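Side-chain contacts in serine racemase (Enterococcus faecalis, PDB 4ECL), which belongs to the alanine racemase family and joins a TIM-barrel domain to a C-terminal domain rich in beta strands: residues I66-G69 with I70-R73; G180-Y183 with K184-W188; D286-P289 with R290-C294. All blocks are in the same frame, centred on the assembly; numbering follows the deposited sequence.

How the contacts relate
Contacts 1 and 2 are both helix turns of the barrel, each on the helix of a beta-alpha-beta unit, with centres about 32 Å apart; contact 3 is a short turn in a loop of the C-terminal domain, its centre about 45 Å from that of contact 2. Contacts 1 and 3 are buried and reach the second subunit: Glu68 pairs with Arg367 of the second subunit, and Arg290 N bonds Glu359 of the second subunit. Contact 2 is partly buried, with Lys184 and Asp187 exposed, and touches no other subunit. Charged groups with outside partners mark contact 1, an aromatic-aliphatic cluster contact 2, and a CH-pi contact beside a carbonyl oxygen that accepts two hydrogen bonds contact 3.

Contact 1 of 3, residues I66-G69 with I70-R73; sequences IDEG and IRLR
Ile70 settles on Ile66 one helical turn back: its N donates to Ile66 O at 2.8 Å, and the two side chains run alongside each other in the same direction, Ile66 CG1 lying 4.0 Å from Ile70 CD1. With CG1 of Ile70 anti to its own carbonyl carbon (chi1 -69°), that methylene comes to 3.3 Å from Ile66 O. Both touch Glu94 of helix 92-97, and Ile66 also Leu95.

Next comes Arg71, whose N bonds Asp67 O at 3.1 Å. The chain starts out past that same oxygen and then bends at chi3 (64°), which brings the guanidinium back along Glu68; Arg71 NH1 approaches Glu68 CG obliquely at 4.2 Å. It is a guanidinium-to-methylene contact and no salt bridge, since Glu68 OE2 is 5.2 Å from Arg71 NH1. Arg71 is paired with Glu40, while Glu68 takes N-H groups from Ala64 and Ala39 and a salt bridge from Arg367 of the second subunit.

All of this belongs to helix 66-74, the crossover helix of the barrel's beta-alpha-beta unit between strands 60-63 and 80-83. Leu72 continues the ladder, its N bonded to Glu68 O at 3.0 Å, and its side chain meets Met46 and Thr50 of helix 46-55 as well as Ile81 of strand 80-83. Arg73 closes the series through its N to Gly69 O at 3.2 Å; its guanidinium runs on to the backbone oxygens of Ile77, Ser79, Tyr98 and Glu99.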
loop_
_atom_site.group_PDB
_atom_site.type_symbol
_atom_site.label_atom_id
_atom_site.label_comp_id
_atom_site.label_asym_id
_atom_site.label_seq_id
_atom_site.Cartn_x
_atom_site.Cartn_y
_atom_site.Cartn_z
ATOM N N ILE A 66 -9.227 16.608 2.974
ATOM C CA ILE A 66 -10.585 16.842 3.452
ATOM C C ILE A 66 -11.372 15.534 3.622
ATOM O O ILE A 66 -12.212 15.421 4.516
ATOM C CB ILE A 66 -11.367 17.795 2.517
ATOM C CG1 ILE A 66 -12.724 18.147 3.133
ATOM C CG2 ILE A 66 -11.541 17.173 1.119
ATOM C CD1 ILE A 66 -13.463 19.241 2.395
ATOM N N ASP A 67 -11.098 14.543 2.777
ATOM C CA ASP A 67 -11.812 13.264 2.882
ATOM C C ASP A 67 -11.446 12.500 4.157
ATOM O O ASP A 67 -12.288 11.832 4.760
ATOM C CB ASP A 67 -11.596 12.420 1.634
ATOM C CG ASP A 67 -12.055 13.137 0.380
ATOM O OD1 ASP A 67 -13.265 13.092 0.086
ATOM O OD2 ASP A 67 -11.210 13.781 -0.275
ATOM N N GLU A 68 -10.191 12.602 4.569
ATOM C CA GLU A 68 -9.804 12.105 5.883
ATOM C C GLU A 68 -10.527 12.862 6.987
ATOM O O GLU A 68 -11.040 12.254 7.920
ATOM C CB GLU A 68 -8.296 12.198 6.064
ATOM C CG GLU A 68 -7.562 11.164 5.239
ATOM C CD GLU A 68 -6.070 11.309 5.352
ATOM O OE1 GLU A 68 -5.625 12.387 5.785
ATOM O OE2 GLU A 68 -5.344 10.353 5.011
ATOM N N GLY A 69 -10.576 14.185 6.871
ATOM C CA GLY A 69 -11.257 15.016 7.855
ATOM C C GLY A 69 -12.742 14.704 7.994
ATOM O O GLY A 69 -13.271 14.602 9.104
ATOM N N ILE A 70 -13.422 14.560 6.860
ATOM C CA ILE A 70 -14.832 14.209 6.856
ATOM C C ILE A 70 -15.050 12.820 7.501
ATOM O O ILE A 70 -15.990 12.627 8.284
ATOM C CB ILE A 70 -15.387 14.247 5.414
ATOM C CG1 ILE A 70 -15.438 15.685 4.911
ATOM C CG2 ILE A 70 -16.777 13.653 5.337
ATOM C CD1 ILE A 70 -15.981 15.788 3.492
ATOM N N ARG A 71 -14.170 11.868 7.191
ATOM C CA ARG A 71 -14.241 10.543 7.820
ATOM C C ARG A 71 -14.157 10.623 9.343
ATOM O O ARG A 71 -14.913 9.948 10.040
ATOM C CB ARG A 71 -13.159 9.613 7.274
ATOM C CG ARG A 71 -13.554 8.955 5.957
ATOM C CD ARG A 71 -12.366 8.294 5.292
ATOM N NE ARG A 71 -11.837 7.205 6.098
ATOM C CZ ARG A 71 -10.555 6.856 6.130
ATOM N NH1 ARG A 71 -9.663 7.526 5.406
ATOM N NH2 ARG A 71 -10.164 5.846 6.895
ATOM N N LEU A 72 -13.262 11.469 9.853
ATOM C CA LEU A 72 -13.129 11.651 11.298
ATOM C C LEU A 72 -14.433 12.120 11.906
ATOM O O LEU A 72 -14.865 11.600 12.934
ATOM C CB LEU A 72 -12.015 12.633 11.633
ATOM C CG LEU A 72 -10.619 12.151 11.257
ATOM C CD1 LEU A 72 -9.592 13.079 11.874
ATOM C CD2 LEU A 72 -10.451 10.734 11.785
ATOM N N ARG A 73 -15.061 13.093 11.260
ATOM C CA ARG A 73 -16.354 13.609 11.705
ATOM C C ARG A 73 -17.403 12.502 11.736
ATOM O O ARG A 73 -18.246 12.456 12.634
ATOM C CB ARG A 73 -16.827 14.751 10.792
ATOM C CG ARG A 73 -16.031 16.059 10.922
ATOM C CD ARG A 73 -16.041 16.571 12.359
ATOM N NE ARG A 73 -15.437 17.899 12.483
ATOM C CZ ARG A 73 -14.750 18.318 13.540
ATOM N NH1 ARG A 73 -14.567 17.507 14.575
ATOM N NH2 ARG A 73 -14.238 19.546 13.563
#

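Contact 2 of 3, residues G180-Y183 with K184-W188; sequences GSFY and KVLDW
Leu186 touches two aromatic rings from the preceding turn through a single methyl: its CD1 is 3.8 Å from Phe182 CE2 and 3.6 Å from Tyr183 CD1. It meets both rings obliquely. The Tyr183 side chain runs alongside Leu186, and one face of the Tyr183 ring has Phe182 CD2 over its centre.

The carbonyls of 180-183 are each taken by the amide four residues on. Gly180 O takes Lys184 N at 3.0 Å, Ser181 O takes Val185 N, Phe182 O takes Leu186 N, and Tyr183 O takes Asp187 N at 2.8 Å. Gly180 O also has the aliphatic part of Lys184 against it, CG at 3.2 Å. Ser181 OG turns back to Lys177 O. Asp187, with CG anti to its carbonyl carbon (chi1 -69°), brings OD2 to 3.3 Å from Tyr183 O, two acceptors that offer each other no bond.

Helix 169-191 belongs to the beta-alpha-beta unit between strands 152-158 and 198-200, and Phe182 and Leu186 both lie against Ile157 and Val199. With the carbonyls of 180-183 already met along the helix, what these two residues bring to the barrel strands is hydrocarbon, while the charged chains of Lys184 and Asp187 remain at the exposed surface.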
loop_
_atom_site.group_PDB
_atom_site.type_symbol
_atom_site.label_atom_id
_atom_site.label_comp_id
_atom_site.label_asym_id
_atom_site.label_seq_id
_atom_site.Cartn_x
_atom_site.Cartn_y
_atom_site.Cartn_z
ATOM N N GLY A 180 14.399 31.210 12.395
ATOM C CA GLY A 180 14.645 32.642 12.357
ATOM C C GLY A 180 13.760 33.349 11.342
ATOM O O GLY A 180 13.178 34.401 11.631
ATOM N N SER A 181 13.652 32.772 10.150
ATOM C CA SER A 181 12.832 33.349 9.092
ATOM C C SER A 181 11.386 33.409 9.539
ATOM O O SER A 181 10.674 34.361 9.243
ATOM C CB SER A 181 12.912 32.499 7.823
ATOM O OG SER A 181 14.258 32.279 7.453
ATOM N N PHE A 182 10.950 32.372 10.244
ATOM C CA PHE A 182 9.558 32.281 10.648
ATOM C C PHE A 182 9.170 33.407 11.610
ATOM O O PHE A 182 8.116 34.028 11.468
ATOM C CB PHE A 182 9.273 30.916 11.285
ATOM C CG PHE A 182 7.833 30.701 11.615
ATOM C CD1 PHE A 182 6.924 30.379 10.619
ATOM C CD2 PHE A 182 7.385 30.819 12.915
ATOM C CE1 PHE A 182 5.589 30.180 10.919
ATOM C CE2 PHE A 182 6.055 30.628 13.219
ATOM C CZ PHE A 182 5.154 30.311 12.223
ATOM N N TYR A 183 10.013 33.656 12.606
ATOM C CA TYR A 183 9.700 34.682 13.596
ATOM C C TYR A 183 9.910 36.087 13.045
ATOM O O TYR A 183 9.272 37.043 13.497
ATOM C CB TYR A 183 10.474 34.449 14.894
ATOM C CG TYR A 183 9.918 33.276 15.677
ATOM C CD1 TYR A 183 8.684 33.366 16.309
ATOM C CD2 TYR A 183 10.608 32.074 15.761
ATOM C CE1 TYR A 183 8.159 32.300 17.011
ATOM C CE2 TYR A 183 10.091 30.999 16.466
ATOM C CZ TYR A 183 8.865 31.120 17.093
ATOM O OH TYR A 183 8.332 30.061 17.806
ATOM N N LYS A 184 10.790 36.207 12.058
ATOM C CA LYS A 184 10.913 37.469 11.334
ATOM C C LYS A 184 9.558 37.837 10.732
ATOM O O LYS A 184 9.110 38.984 10.856
ATOM C CB LYS A 184 11.996 37.392 10.262
ATOM C CG LYS A 184 13.410 37.514 10.802
ATOM C CD LYS A 184 14.444 37.525 9.677
ATOM C CE LYS A 184 15.841 37.890 10.187
ATOM N NZ LYS A 184 16.296 37.022 11.320
ATOM N N VAL A 185 8.899 36.860 10.108
ATOM C CA VAL A 185 7.549 37.066 9.583
ATOM C C VAL A 185 6.591 37.512 10.683
ATOM O O VAL A 185 5.849 38.485 10.517
ATOM C CB VAL A 185 6.958 35.802 8.959
ATOM C CG1 VAL A 185 5.467 36.009 8.680
ATOM C CG2 VAL A 185 7.704 35.413 7.679
ATOM N N LEU A 186 6.607 36.790 11.800
ATOM C CA LEU A 186 5.753 37.119 12.939
ATOM C C LEU A 186 5.995 38.545 13.463
ATOM O O LEU A 186 5.044 39.277 13.750
ATOM C CB LEU A 186 5.948 36.111 14.071
ATOM C CG LEU A 186 5.627 34.648 13.769
ATOM C CD1 LEU A 186 5.371 33.896 15.066
ATOM C CD2 LEU A 186 4.435 34.533 12.848
ATOM N N ASP A 187 7.264 38.927 13.591
ATOM C CA ASP A 187 7.607 40.260 14.069
ATOM C C ASP A 187 7.052 41.295 13.103
ATOM O O ASP A 187 6.436 42.281 13.511
ATOM C CB ASP A 187 9.121 40.429 14.159
ATOM C CG ASP A 187 9.741 39.591 15.246
ATOM O OD1 ASP A 187 9.019 39.214 16.197
ATOM O OD2 ASP A 187 10.955 39.312 15.153
ATOM N N TRP A 188 7.277 41.057 11.817
ATOM C CA TRP A 188 6.799 41.960 10.782
ATOM C C TRP A 188 5.276 42.075 10.831
ATOM O O TRP A 188 4.735 43.169 10.761
ATOM C CB TRP A 188 7.260 41.486 9.403
ATOM C CG TRP A 188 6.950 42.467 8.297
ATOM C CD1 TRP A 188 7.777 43.428 7.802
ATOM C CD2 TRP A 188 5.726 42.574 7.564
ATOM N NE1 TRP A 188 7.143 44.133 6.810
ATOM C CE2 TRP A 188 5.880 43.622 6.642
ATOM C CE3 TRP A 188 4.512 41.878 7.597
ATOM C CZ2 TRP A 188 4.870 43.997 5.759
ATOM C CZ3 TRP A 188 3.512 42.247 6.727
ATOM C CH2 TRP A 188 3.695 43.298 5.817
#

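Contact 3 of 3, residues D286-P289 with R290-C294; sequences DGFP and RNLSC
Phe288 offers a ring face to Leu292, whose CD1 stands 3.8 Å from the ring centroid and 20° off the normal, a CH-pi contact. The methyl is displaced toward the rim, and Phe288 CZ is 3.5 Å from Leu292 CD1. The two side chains cross at about a right angle, and Leu292 continues onto Val349 and Ser352 of helix 346-352.

Pro289 adds a second apolar surface, its CD 3.7 Å from the same Leu292 CD1, the proline ring and the leucine pointing alike. Its carbonyl starts a type I turn: Leu292 N donates to Pro289 O at 3.0 Å, closing the turn that opens the 3-10 segment 290-292. Pro289 CB also meets Asn291 OD1 at 3.5 Å; Asn291 ND2 is bonded to Ala353 O, but OD1 is buried with no polar partner in the model.

The next carbonyl, Arg290 O, takes both Ser293 N and Ser293 OG, the hydroxyl at 2.7 Å, and Arg290 N is bonded to Glu359 of the second subunit. The turn 289-293, in the loop between strands 275-280 and 298-301, thus sets a small apolar cluster on Leu292 CD1 beside a carbonyl held by both donors of Ser293.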
loop_
_atom_site.group_PDB
_atom_site.type_symbol
_atom_site.label_atom_id
_atom_site.label_comp_id
_atom_site.label_asym_id
_atom_site.label_seq_id
_atom_site.Cartn_x
_atom_site.Cartn_y
_atom_site.Cartn_z
ATOM N N ASP A 286 -0.402 -6.915 1.071
ATOM C CA ASP A 286 -0.812 -6.565 2.427
ATOM C C ASP A 286 0.122 -5.496 2.984
ATOM O O ASP A 286 -0.018 -5.070 4.124
ATOM C CB ASP A 286 -0.816 -7.800 3.340
ATOM C CG ASP A 286 -1.810 -8.847 2.900
ATOM O OD1 ASP A 286 -3.026 -8.651 3.131
ATOM O OD2 ASP A 286 -1.373 -9.878 2.341
ATOM N N GLY A 287 1.082 -5.064 2.172
ATOM C CA GLY A 287 1.997 -4.016 2.585
ATOM C C GLY A 287 3.257 -4.523 3.244
ATOM O O GLY A 287 4.007 -3.756 3.838
ATOM N N PHE A 288 3.497 -5.822 3.173
ATOM C CA PHE A 288 4.766 -6.345 3.652
ATOM C C PHE A 288 5.711 -6.369 2.449
ATOM O O PHE A 288 5.570 -7.200 1.560
ATOM C CB PHE A 288 4.569 -7.729 4.282
ATOM C CG PHE A 288 5.729 -8.191 5.122
ATOM C CD1 PHE A 288 6.025 -7.567 6.324
ATOM C CD2 PHE A 288 6.517 -9.262 4.713
ATOM C CE1 PHE A 288 7.090 -7.988 7.097
ATOM C CE2 PHE A 288 7.580 -9.697 5.476
ATOM C CZ PHE A 288 7.872 -9.055 6.674
ATOM N N PRO A 289 6.667 -5.432 2.408
ATOM C CA PRO A 289 7.478 -5.130 1.216
ATOM C C PRO A 289 8.177 -6.339 0.587
ATOM O O PRO A 289 8.862 -7.089 1.270
ATOM C CB PRO A 289 8.533 -4.159 1.750
ATOM C CG PRO A 289 7.928 -3.567 2.981
ATOM C CD PRO A 289 7.078 -4.634 3.578
ATOM N N ARG A 290 8.014 -6.500 -0.720
ATOM C CA ARG A 290 8.631 -7.607 -1.437
ATOM C C ARG A 290 10.161 -7.635 -1.320
ATOM O O ARG A 290 10.766 -8.697 -1.396
ATOM C CB ARG A 290 8.212 -7.575 -2.901
ATOM C CG ARG A 290 8.606 -8.805 -3.678
ATOM C CD ARG A 290 8.077 -8.770 -5.105
ATOM N NE ARG A 290 8.485 -9.969 -5.826
ATOM C CZ ARG A 290 9.609 -10.072 -6.531
ATOM N NH1 ARG A 290 10.437 -9.034 -6.625
ATOM N NH2 ARG A 290 9.901 -11.213 -7.150
ATOM N N ASN A 291 10.795 -6.483 -1.111
ATOM C CA ASN A 291 12.256 -6.461 -1.001
ATOM C C ASN A 291 12.778 -7.055 0.318
ATOM O O ASN A 291 13.984 -7.168 0.534
ATOM C CB ASN A 291 12.825 -5.059 -1.260
ATOM C CG ASN A 291 12.435 -4.057 -0.186
ATOM O OD1 ASN A 291 11.898 -4.425 0.858
ATOM N ND2 ASN A 291 12.716 -2.779 -0.436
ATOM N N LEU A 292 11.864 -7.451 1.193
ATOM C CA LEU A 292 12.242 -8.252 2.361
ATOM C C LEU A 292 12.487 -9.737 2.004
ATOM O O LEU A 292 12.826 -10.545 2.876
ATOM C CB LEU A 292 11.171 -8.134 3.447
ATOM C CG LEU A 292 11.007 -6.724 4.009
ATOM C CD1 LEU A 292 9.874 -6.643 5.031
ATOM C CD2 LEU A 292 12.331 -6.269 4.616
ATOM N N SER A 293 12.315 -10.077 0.726
ATOM C CA SER A 293 12.476 -11.445 0.234
ATOM C C SER A 293 13.839 -12.057 0.559
ATOM O O SER A 293 14.809 -11.340 0.802
ATOM C CB SER A 293 12.260 -11.497 -1.288
ATOM O OG SER A 293 10.888 -11.416 -1.650
ATOM N N CYS A 294 13.885 -13.393 0.576
ATOM C CA CYS A 294 15.130 -14.172 0.642
ATOM C C CYS A 294 16.071 -13.879 1.815
ATOM O O CYS A 294 17.260 -13.622 1.606
ATOM C CB CYS A 294 15.912 -14.032 -0.664
ATOM S SG CYS A 294 14.868 -13.941 -2.116
#